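Cytoplasmic protein (Cryptococcus neoformans var. grubii serotype A, PDB 7LPO) probably hydrolyses steryl beta-glucosides, acting as a sterylglucosidase of glycoside hydrolase family 5. Local coordinates at residues A[104-113]-A[149-160]; A[175-183]-A[194-205]. All coordinates share one frame; numbering follows the deposited sequence.

Interactions 1 and 2 follow one another along the chain: the contact of 104-113 with 149-160 closes before that of 175-183 with 194-205 opens. Their centres lie about 17 Å apart, and each is about 18 Å from the centre of the chain. Helix 105-109, directly after strand 98-104, and the start of helix 159-163 belong to interaction 1, whereas interaction 2 is built within the long connection from helix 159-163 to helix 206-221. The two meet at residues 150-152, where Thr151 O packs 3.5 Å from Asn202 CG and Phe150 O packs 3.6 Å from Leu179 CD1. They are thus two buried contacts packed against each other, consistent with loops elaborating a family 5 TIM barrel.

Interaction 1. Residues A[104-113]-A[149-160]; sequences TWESLEHAGP and RFTGGSGAPLWT
Glu106 turns its CG opposite its own amide nitrogen (chi1 172°) and, extended beyond it, carries its carboxylate to Arg149, whose chain bends at chi3 to meet it side-on. Arg149 NH2 reaches Glu106 OE1 at 2.6 Å and Arg149 NE reaches Glu106 OE2 at 2.9 Å. Both syn lone pairs are used and the carboxylate and guanidinium planes lie only 14° apart, so this two-bond salt bridge fixes the rotation of the carboxylate. Arg149 N donates to water 2, which lies within bonding distance of Glu106 OE2 and Ala156 O, while Glu106 N donates to Gly155 O (2.7 Å). Pro157 CD packs over one face of Trp105, 3.6 Å from the centroid of the five-membered ring. Ala156 CB meets the six-membered part at Trp105 CE3 (3.6 Å). A straight bond from Trp159 NE1 to Glu109 O (2.9 Å, 170°) anchors the indole edge, and Pro113 CD and Pro157 CG on opposite faces restrict its tilt. Glu109 OE1 accepts from Trp105 NE1, and its OE2 from Lys114 N. Thr104 N-caps helix 105-109, and the whole packs this short helix after strand 98-104 against the loop leading into helix 159-163, consistent with the TIM-barrel fold of family 5.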
loop_
_atom_site.group_PDB
_atom_site.type_symbol
_atom_site.label_atom_id
_atom_site.label_comp_id
_atom_site.label_asym_id
_atom_site.label_seq_id
_atom_site.Cartn_x
_atom_site.Cartn_y
_atom_site.Cartn_z
ATOM N N THR A 104 -11.676 3.454 1.681
ATOM C CA THR A 104 -12.000 3.123 0.303
ATOM C C THR A 104 -13.065 4.062 -0.237
ATOM O O THR A 104 -13.904 4.585 0.501
ATOM C CB THR A 104 -12.475 1.673 0.156
ATOM O OG1 THR A 104 -13.705 1.494 0.873
ATOM C CG2 THR A 104 -11.386 0.721 0.683
ATOM N N TRP A 105 -12.991 4.285 -1.547
ATOM C CA TRP A 105 -14.052 4.980 -2.263
ATOM C C TRP A 105 -15.412 4.352 -1.984
ATOM O O TRP A 105 -16.412 5.063 -1.813
ATOM C CB TRP A 105 -13.709 4.948 -3.749
ATOM C CG TRP A 105 -14.604 5.696 -4.665
ATOM C CD1 TRP A 105 -15.603 6.554 -4.336
ATOM C CD2 TRP A 105 -14.560 5.646 -6.090
ATOM N NE1 TRP A 105 -16.183 7.043 -5.471
ATOM C CE2 TRP A 105 -15.567 6.490 -6.563
ATOM C CE3 TRP A 105 -13.757 4.965 -7.013
ATOM C CZ2 TRP A 105 -15.805 6.673 -7.921
ATOM C CZ3 TRP A 105 -14.001 5.139 -8.358
ATOM C CH2 TRP A 105 -15.016 5.991 -8.799
ATOM N N GLU A 106 -15.464 3.018 -1.912
ATOM C CA GLU A 106 -16.739 2.352 -1.670
ATOM C C GLU A 106 -17.350 2.814 -0.358
ATOM O O GLU A 106 -18.567 3.026 -0.274
ATOM C CB GLU A 106 -16.567 0.833 -1.652
ATOM C CG GLU A 106 -17.828 0.089 -1.219
ATOM C CD GLU A 106 -17.664 -1.427 -1.150
ATOM O OE1 GLU A 106 -18.694 -2.108 -1.017
ATOM O OE2 GLU A 106 -16.526 -1.946 -1.230
ATOM N N SER A 107 -16.528 2.934 0.691
ATOM C CA SER A 107 -17.050 3.289 2.004
ATOM C C SER A 107 -17.588 4.713 2.038
ATOM O O SER A 107 -18.398 5.037 2.918
ATOM C CB SER A 107 -15.968 3.098 3.076
ATOM O OG SER A 107 -14.929 4.062 2.949
ATOM N N LEU A 108 -17.191 5.549 1.079
ATOM C CA LEU A 108 -17.648 6.929 1.016
ATOM C C LEU A 108 -18.837 7.145 0.087
ATOM O O LEU A 108 -19.592 8.104 0.292
ATOM C CB LEU A 108 -16.513 7.849 0.551
ATOM C CG LEU A 108 -15.280 7.996 1.431
ATOM C CD1 LEU A 108 -14.228 8.849 0.708
ATOM C CD2 LEU A 108 -15.613 8.603 2.781
ATOM N N GLU A 109 -19.029 6.296 -0.935
ATOM C CA GLU A 109 -20.027 6.583 -1.967
ATOM C C GLU A 109 -20.765 5.323 -2.412
ATOM O O GLU A 109 -21.240 5.246 -3.550
ATOM C CB GLU A 109 -19.372 7.273 -3.176
ATOM C CG GLU A 109 -20.296 8.104 -4.055
ATOM C CD GLU A 109 -19.536 8.963 -5.079
ATOM O OE1 GLU A 109 -18.320 8.773 -5.263
ATOM O OE2 GLU A 109 -20.152 9.837 -5.709
ATOM N N HIS A 110 -20.900 4.345 -1.519
ATOM C CA HIS A 110 -21.577 3.101 -1.874
ATOM C C HIS A 110 -23.041 3.318 -2.218
ATOM O O HIS A 110 -23.616 2.544 -2.994
ATOM C CB HIS A 110 -21.482 2.110 -0.723
ATOM C CG HIS A 110 -21.876 2.687 0.598
ATOM N ND1 HIS A 110 -23.188 2.780 1.012
ATOM C CD2 HIS A 110 -21.127 3.212 1.595
ATOM C CE1 HIS A 110 -23.231 3.341 2.209
ATOM N NE2 HIS A 110 -21.994 3.613 2.585
ATOM N N ALA A 111 -23.673 4.336 -1.632
ATOM C CA ALA A 111 -25.105 4.538 -1.839
ATOM C C ALA A 111 -25.453 4.919 -3.273
ATOM O O ALA A 111 -26.585 4.693 -3.697
ATOM C CB ALA A 111 -25.630 5.618 -0.887
ATOM N N GLY A 112 -24.524 5.501 -4.016
ATOM C CA GLY A 112 -24.769 5.913 -5.376
ATOM C C GLY A 112 -23.973 7.157 -5.695
ATOM O O GLY A 112 -23.407 7.801 -4.803
ATOM N N PRO A 113 -23.921 7.531 -6.977
ATOM C CA PRO A 113 -23.182 8.746 -7.356
ATOM C C PRO A 113 -23.613 9.966 -6.559
ATOM O O PRO A 113 -24.796 10.320 -6.543
ATOM C CB PRO A 113 -23.502 8.919 -8.847
ATOM C CG PRO A 113 -24.047 7.620 -9.306
ATOM C CD PRO A 113 -24.573 6.871 -8.121
ATOM N N ARG A 149 -13.710 -4.572 -4.623
ATOM C CA ARG A 149 -14.033 -5.906 -4.106
ATOM C C ARG A 149 -14.736 -6.755 -5.161
ATOM O O ARG A 149 -14.516 -7.968 -5.249
ATOM C CB ARG A 149 -14.937 -5.811 -2.877
ATOM C CG ARG A 149 -14.332 -5.182 -1.652
ATOM C CD ARG A 149 -15.231 -5.385 -0.430
ATOM N NE ARG A 149 -16.547 -4.746 -0.563
ATOM C CZ ARG A 149 -17.708 -5.351 -0.315
ATOM N NH1 ARG A 149 -17.740 -6.617 0.069
ATOM N NH2 ARG A 149 -18.847 -4.684 -0.447
ATOM N N PHE A 150 -15.607 -6.136 -5.951
ATOM C CA PHE A 150 -16.404 -6.837 -6.954
ATOM C C PHE A 150 -15.583 -7.270 -8.155
ATOM O O PHE A 150 -16.086 -8.049 -8.967
ATOM C CB PHE A 150 -17.570 -5.916 -7.329
ATOM C CG PHE A 150 -18.158 -5.235 -6.118
ATOM C CD1 PHE A 150 -18.921 -5.957 -5.213
ATOM C CD2 PHE A 150 -17.863 -3.918 -5.832
ATOM C CE1 PHE A 150 -19.407 -5.373 -4.082
ATOM C CE2 PHE A 150 -18.347 -3.324 -4.691
ATOM C CZ PHE A 150 -19.120 -4.051 -3.811
ATOM N N THR A 151 -14.327 -6.821 -8.259
ATOM C CA THR A 151 -13.417 -7.272 -9.301
ATOM C C THR A 151 -12.164 -7.909 -8.710
ATOM O O THR A 151 -11.141 -8.008 -9.394
ATOM C CB THR A 151 -13.053 -6.127 -10.248
ATOM O OG1 THR A 151 -12.746 -4.941 -9.513
ATOM C CG2 THR A 151 -14.229 -5.825 -11.161
ATOM N N GLY A 152 -12.233 -8.346 -7.452
ATOM C CA GLY A 152 -11.232 -9.221 -6.860
ATOM C C GLY A 152 -10.469 -8.647 -5.687
ATOM O O GLY A 152 -9.536 -9.308 -5.203
ATOM N N GLY A 153 -10.794 -7.443 -5.213
ATOM C CA GLY A 153 -9.942 -6.777 -4.249
ATOM C C GLY A 153 -10.620 -5.825 -3.288
ATOM O O GLY A 153 -11.239 -6.248 -2.307
ATOM N N SER A 154 -10.454 -4.531 -3.534
ATOM C CA SER A 154 -11.029 -3.494 -2.692
ATOM C C SER A 154 -11.060 -2.218 -3.506
ATOM O O SER A 154 -10.389 -2.105 -4.535
ATOM C CB SER A 154 -10.221 -3.288 -1.407
ATOM O OG SER A 154 -9.020 -2.567 -1.654
ATOM N N GLY A 155 -11.846 -1.254 -3.031
ATOM C CA GLY A 155 -11.804 0.068 -3.620
ATOM C C GLY A 155 -13.131 0.679 -4.023
ATOM O O GLY A 155 -13.826 1.262 -3.190
ATOM N N ALA A 156 -13.488 0.557 -5.292
ATOM C CA ALA A 156 -14.564 1.351 -5.863
ATOM C C ALA A 156 -15.943 0.762 -5.552
ATOM O O ALA A 156 -16.084 -0.449 -5.355
ATOM C CB ALA A 156 -14.382 1.465 -7.370
ATOM N N PRO A 157 -16.977 1.604 -5.498
ATOM C CA PRO A 157 -18.328 1.085 -5.254
ATOM C C PRO A 157 -18.846 0.287 -6.439
ATOM O O PRO A 157 -18.444 0.488 -7.586
ATOM C CB PRO A 157 -19.168 2.346 -5.010
ATOM C CG PRO A 157 -18.399 3.464 -5.633
ATOM C CD PRO A 157 -16.937 3.077 -5.535
ATOM N N LEU A 158 -19.765 -0.631 -6.137
ATOM C CA LEU A 158 -20.274 -1.549 -7.150
ATOM C C LEU A 158 -20.859 -0.820 -8.356
ATOM O O LEU A 158 -20.796 -1.335 -9.480
ATOM C CB LEU A 158 -21.332 -2.462 -6.528
ATOM C CG LEU A 158 -22.123 -3.387 -7.447
ATOM C CD1 LEU A 158 -21.236 -4.470 -8.039
ATOM C CD2 LEU A 158 -23.266 -4.001 -6.647
ATOM N N TRP A 159 -21.430 0.365 -8.156
ATOM C CA TRP A 159 -22.073 1.007 -9.289
ATOM C C TRP A 159 -21.078 1.453 -10.354
ATOM O O TRP A 159 -21.503 1.741 -11.477
ATOM C CB TRP A 159 -22.935 2.188 -8.827
ATOM C CG TRP A 159 -22.262 3.275 -8.020
ATOM C CD1 TRP A 159 -22.334 3.451 -6.673
ATOM C CD2 TRP A 159 -21.470 4.356 -8.523
ATOM N NE1 TRP A 159 -21.631 4.569 -6.300
ATOM C CE2 TRP A 159 -21.089 5.143 -7.418
ATOM C CE3 TRP A 159 -21.050 4.736 -9.799
ATOM C CZ2 TRP A 159 -20.300 6.278 -7.549
ATOM C CZ3 TRP A 159 -20.266 5.864 -9.928
ATOM C CH2 TRP A 159 -19.897 6.623 -8.809
ATOM N N THR A 160 -19.772 1.501 -10.050
ATOM C CA THR A 160 -18.813 1.854 -11.096
ATOM C C THR A 160 -18.733 0.770 -12.163
ATOM O O THR A 160 -18.499 1.073 -13.338
ATOM C CB THR A 160 -17.411 2.114 -10.520
ATOM O OG1 THR A 160 -16.922 0.945 -9.840
ATOM C CG2 THR A 160 -17.442 3.307 -9.572
HETATM O O HOH W 1 -13.754 -1.644 -0.642
HETATM O O HOH W 2 -14.959 -2.175 -3.512
HETATM O O HOH W 3 -20.603 -0.476 -3.444
#

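Interaction 2. Residues A[175-183]-A[194-205]; sequences AAAYLHCEW and FPAMIWGTNYTH
Asn202 and Tyr178 are joined by a pair of hydrogen bonds between one side-chain amide and one residue's backbone. Tyr178 N donates to Asn202 OD1 (2.7 Å, 169°) in the carbonyl plane, on a lone pair, and Asn202 ND2 returns a bond to Tyr178 O (3.1 Å), which is tilted from the amide plane. Both polar ends of the amide are therefore engaged by segment 175-183. Beside this, the Tyr178 ring lies obliquely to that of His205, with Tyr178 CE2 3.3 Å from His205 NE2. At the other end Phe194 enters an aromatic cluster: its CD1 edge points at the face of Trp183, 3.5 Å from Trp183 CG, in an offset edge-to-face pair with planes at 67°. A chi1 of -158° swings the Phe194 ring away from its own amide nitrogen and lays one face against His180, whose CA stands 3.8 Å from the ring centroid. Pro195 CD shares the Trp183 face with Phe194, 3.5 Å from Trp183 CE2.

In the second shell, His205 ND1 donates to Thr201 O (2.9 Å), orienting that ring, and His180 is positioned by Ser55 OG at ND1 and Pro191 O at NE2. Water 4 bridges Ala176 O and Asn202 O. Farther out, Ala176 and Asn202 touch helix 206-221, which His205 precedes as N-cap residue, and Leu179 and Cys181 rest on helix 61-66.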
loop_
_atom_site.group_PDB
_atom_site.type_symbol
_atom_site.label_atom_id
_atom_site.label_comp_id
_atom_site.label_asym_id
_atom_site.label_seq_id
_atom_site.Cartn_x
_atom_site.Cartn_y
_atom_site.Cartn_z
ATOM N N ALA A 175 -14.220 -15.368 -16.770
ATOM C CA ALA A 175 -12.864 -15.207 -16.267
ATOM C C ALA A 175 -12.396 -13.758 -16.379
ATOM O O ALA A 175 -11.199 -13.482 -16.474
ATOM C CB ALA A 175 -11.898 -16.142 -16.999
ATOM N N ALA A 176 -13.338 -12.815 -16.380
ATOM C CA ALA A 176 -12.982 -11.404 -16.431
ATOM C C ALA A 176 -12.412 -10.925 -15.105
ATOM O O ALA A 176 -11.696 -9.926 -15.078
ATOM C CB ALA A 176 -14.210 -10.576 -16.814
ATOM N N ALA A 177 -12.724 -11.613 -14.015
ATOM C CA ALA A 177 -12.106 -11.381 -12.719
ATOM C C ALA A 177 -12.263 -12.652 -11.898
ATOM O O ALA A 177 -13.235 -13.397 -12.070
ATOM C CB ALA A 177 -12.735 -10.193 -11.987
ATOM N N TYR A 178 -11.302 -12.895 -11.005
ATOM C CA TYR A 178 -11.374 -14.001 -10.059
ATOM C C TYR A 178 -11.712 -13.416 -8.695
ATOM O O TYR A 178 -10.919 -12.659 -8.124
ATOM C CB TYR A 178 -10.069 -14.789 -10.000
ATOM C CG TYR A 178 -9.766 -15.572 -11.245
ATOM C CD1 TYR A 178 -10.761 -16.300 -11.893
ATOM C CD2 TYR A 178 -8.479 -15.585 -11.782
ATOM C CE1 TYR A 178 -10.491 -17.008 -13.044
ATOM C CE2 TYR A 178 -8.194 -16.306 -12.927
ATOM C CZ TYR A 178 -9.203 -17.013 -13.550
ATOM O OH TYR A 178 -8.933 -17.733 -14.686
ATOM N N LEU A 179 -12.885 -13.762 -8.184
ATOM C CA LEU A 179 -13.334 -13.342 -6.868
ATOM C C LEU A 179 -13.106 -14.479 -5.884
ATOM O O LEU A 179 -13.461 -15.628 -6.164
ATOM C CB LEU A 179 -14.817 -12.973 -6.891
ATOM C CG LEU A 179 -15.200 -11.599 -7.429
ATOM C CD1 LEU A 179 -14.466 -11.263 -8.700
ATOM C CD2 LEU A 179 -16.717 -11.571 -7.647
ATOM N N HIS A 180 -12.541 -14.149 -4.726
ATOM C CA HIS A 180 -12.297 -15.163 -3.711
ATOM C C HIS A 180 -13.570 -15.935 -3.369
ATOM O O HIS A 180 -13.555 -17.167 -3.252
ATOM C CB HIS A 180 -11.725 -14.496 -2.466
ATOM C CG HIS A 180 -11.211 -15.464 -1.454
ATOM N ND1 HIS A 180 -10.806 -15.078 -0.195
ATOM C CD2 HIS A 180 -11.025 -16.803 -1.518
ATOM C CE1 HIS A 180 -10.395 -16.140 0.475
ATOM N NE2 HIS A 180 -10.513 -17.199 -0.307
ATOM N N CYS A 181 -14.685 -15.232 -3.213
ATOM C CA CYS A 181 -15.912 -15.888 -2.779
ATOM C C CYS A 181 -16.600 -16.682 -3.886
ATOM O O CYS A 181 -17.542 -17.422 -3.587
ATOM C CB CYS A 181 -16.883 -14.854 -2.203
ATOM S SG CYS A 181 -17.660 -13.793 -3.434
ATOM N N GLU A 182 -16.153 -16.568 -5.143
ATOM C CA GLU A 182 -16.702 -17.363 -6.237
ATOM C C GLU A 182 -15.629 -18.237 -6.876
ATOM O O GLU A 182 -15.698 -18.551 -8.066
ATOM C CB GLU A 182 -17.363 -16.468 -7.287
ATOM C CG GLU A 182 -18.499 -15.607 -6.725
ATOM C CD GLU A 182 -19.337 -14.908 -7.800
ATOM O OE1 GLU A 182 -18.905 -14.855 -8.971
ATOM O OE2 GLU A 182 -20.435 -14.405 -7.467
ATOM N N TRP A 183 -14.619 -18.618 -6.102
ATOM C CA TRP A 183 -13.569 -19.495 -6.604
ATOM C C TRP A 183 -13.787 -20.907 -6.090
ATOM O O TRP A 183 -14.027 -21.076 -4.888
ATOM C CB TRP A 183 -12.187 -19.008 -6.161
ATOM C CG TRP A 183 -11.120 -19.961 -6.582
ATOM C CD1 TRP A 183 -10.756 -21.122 -5.957
ATOM C CD2 TRP A 183 -10.297 -19.857 -7.748
ATOM N NE1 TRP A 183 -9.759 -21.748 -6.668
ATOM C CE2 TRP A 183 -9.453 -20.984 -7.765
ATOM C CE3 TRP A 183 -10.194 -18.919 -8.780
ATOM C CZ2 TRP A 183 -8.520 -21.196 -8.770
ATOM C CZ3 TRP A 183 -9.264 -19.129 -9.773
ATOM C CH2 TRP A 183 -8.435 -20.257 -9.760
ATOM N N PHE A 194 -8.360 -20.935 -2.651
ATOM C CA PHE A 194 -7.952 -19.787 -3.463
ATOM C C PHE A 194 -6.429 -19.744 -3.580
ATOM O O PHE A 194 -5.743 -19.653 -2.550
ATOM C CB PHE A 194 -8.490 -18.512 -2.815
ATOM C CG PHE A 194 -8.623 -17.344 -3.749
ATOM C CD1 PHE A 194 -9.102 -17.505 -5.031
ATOM C CD2 PHE A 194 -8.282 -16.073 -3.327
ATOM C CE1 PHE A 194 -9.219 -16.425 -5.882
ATOM C CE2 PHE A 194 -8.409 -14.986 -4.168
ATOM C CZ PHE A 194 -8.870 -15.162 -5.447
ATOM N N PRO A 195 -5.859 -19.836 -4.782
ATOM C CA PRO A 195 -4.394 -19.904 -4.889
ATOM C C PRO A 195 -3.722 -18.662 -4.321
ATOM O O PRO A 195 -4.218 -17.540 -4.444
ATOM C CB PRO A 195 -4.144 -20.043 -6.399
ATOM C CG PRO A 195 -5.410 -20.587 -6.956
ATOM C CD PRO A 195 -6.521 -20.039 -6.084
ATOM N N ALA A 196 -2.567 -18.879 -3.704
ATOM C CA ALA A 196 -1.817 -17.803 -3.071
ATOM C C ALA A 196 -1.545 -16.659 -4.036
ATOM O O ALA A 196 -0.961 -16.853 -5.108
ATOM C CB ALA A 196 -0.493 -18.349 -2.534
ATOM N N MET A 197 -1.958 -15.459 -3.634
ATOM C CA MET A 197 -1.609 -14.214 -4.311
ATOM C C MET A 197 -2.150 -14.148 -5.730
ATOM O O MET A 197 -1.696 -13.321 -6.532
ATOM C CB MET A 197 -0.093 -14.017 -4.335
ATOM C CG MET A 197 0.554 -13.775 -2.967
ATOM S SD MET A 197 -0.389 -12.708 -1.850
ATOM C CE MET A 197 0.334 -11.140 -2.146
ATOM N N ILE A 198 -3.109 -15.006 -6.082
ATOM C CA ILE A 198 -3.648 -14.929 -7.429
ATOM C C ILE A 198 -4.502 -13.680 -7.601
ATOM O O ILE A 198 -4.743 -13.251 -8.734
ATOM C CB ILE A 198 -4.442 -16.200 -7.776
ATOM C CG1 ILE A 198 -4.603 -16.313 -9.296
ATOM C CG2 ILE A 198 -5.781 -16.202 -7.101
ATOM C CD1 ILE A 198 -5.145 -17.664 -9.755
ATOM N N TRP A 199 -4.942 -13.062 -6.501
ATOM C CA TRP A 199 -5.804 -11.890 -6.615
ATOM C C TRP A 199 -5.150 -10.815 -7.467
ATOM O O TRP A 199 -5.847 -10.037 -8.140
ATOM C CB TRP A 199 -6.147 -11.346 -5.222
ATOM C CG TRP A 199 -4.979 -10.734 -4.506
ATOM C CD1 TRP A 199 -4.186 -11.331 -3.566
ATOM C CD2 TRP A 199 -4.477 -9.407 -4.668
ATOM N NE1 TRP A 199 -3.210 -10.453 -3.140
ATOM C CE2 TRP A 199 -3.370 -9.267 -3.804
ATOM C CE3 TRP A 199 -4.855 -8.317 -5.462
ATOM C CZ2 TRP A 199 -2.635 -8.098 -3.724
ATOM C CZ3 TRP A 199 -4.122 -7.149 -5.372
ATOM C CH2 TRP A 199 -3.028 -7.051 -4.508
ATOM N N GLY A 200 -3.815 -10.766 -7.465
ATOM C CA GLY A 200 -3.101 -9.715 -8.165
ATOM C C GLY A 200 -3.172 -9.833 -9.676
ATOM O O GLY A 200 -3.037 -8.824 -10.380
ATOM N N THR A 201 -3.382 -11.044 -10.194
ATOM C CA THR A 201 -3.530 -11.236 -11.636
ATOM C C THR A 201 -4.803 -10.602 -12.191
ATOM O O THR A 201 -4.949 -10.493 -13.418
ATOM C CB THR A 201 -3.518 -12.735 -11.997
ATOM O OG1 THR A 201 -4.707 -13.385 -11.518
ATOM C CG2 THR A 201 -2.290 -13.419 -11.409
ATOM N N ASN A 202 -5.733 -10.194 -11.327
ATOM C CA ASN A 202 -6.921 -9.508 -11.817
ATOM C C ASN A 202 -6.552 -8.254 -12.594
ATOM O O ASN A 202 -7.273 -7.872 -13.516
ATOM C CB ASN A 202 -7.859 -9.198 -10.651
ATOM C CG ASN A 202 -8.695 -10.418 -10.245
ATOM O OD1 ASN A 202 -9.328 -11.051 -11.079
ATOM N ND2 ASN A 202 -8.672 -10.757 -8.978
ATOM N N TYR A 203 -5.407 -7.637 -12.291
ATOM C CA TYR A 203 -4.983 -6.462 -13.057
ATOM C C TYR A 203 -4.809 -6.771 -14.540
ATOM O O TYR A 203 -4.899 -5.860 -15.371
ATOM C CB TYR A 203 -3.665 -5.889 -12.522
ATOM C CG TYR A 203 -3.790 -5.087 -11.247
ATOM C CD1 TYR A 203 -4.536 -3.904 -11.202
ATOM C CD2 TYR A 203 -3.150 -5.501 -10.092
ATOM C CE1 TYR A 203 -4.651 -3.168 -10.031
ATOM C CE2 TYR A 203 -3.250 -4.774 -8.921
ATOM C CZ TYR A 203 -4.010 -3.615 -8.885
ATOM O OH TYR A 203 -4.109 -2.912 -7.698
ATOM N N THR A 204 -4.561 -8.029 -14.889
ATOM C CA THR A 204 -4.353 -8.435 -16.272
ATOM C C THR A 204 -5.442 -9.392 -16.744
ATOM O O THR A 204 -5.214 -10.207 -17.639
ATOM C CB THR A 204 -2.966 -9.062 -16.460
ATOM O OG1 THR A 204 -2.782 -10.169 -15.574
ATOM C CG2 THR A 204 -1.864 -8.033 -16.178
ATOM N N HIS A 205 -6.630 -9.300 -16.156
ATOM C CA HIS A 205 -7.825 -9.906 -16.720
ATOM C C HIS A 205 -8.766 -8.807 -17.203
ATOM O O HIS A 205 -8.575 -7.621 -16.923
ATOM C CB HIS A 205 -8.514 -10.808 -15.702
ATOM C CG HIS A 205 -7.851 -12.137 -15.521
ATOM N ND1 HIS A 205 -6.585 -12.267 -15.001
ATOM C CD2 HIS A 205 -8.283 -13.397 -15.772
ATOM C CE1 HIS A 205 -6.264 -13.546 -14.928
ATOM N NE2 HIS A 205 -7.278 -14.254 -15.390
HETATM O O HOH W 4 -10.140 -8.113 -13.682
#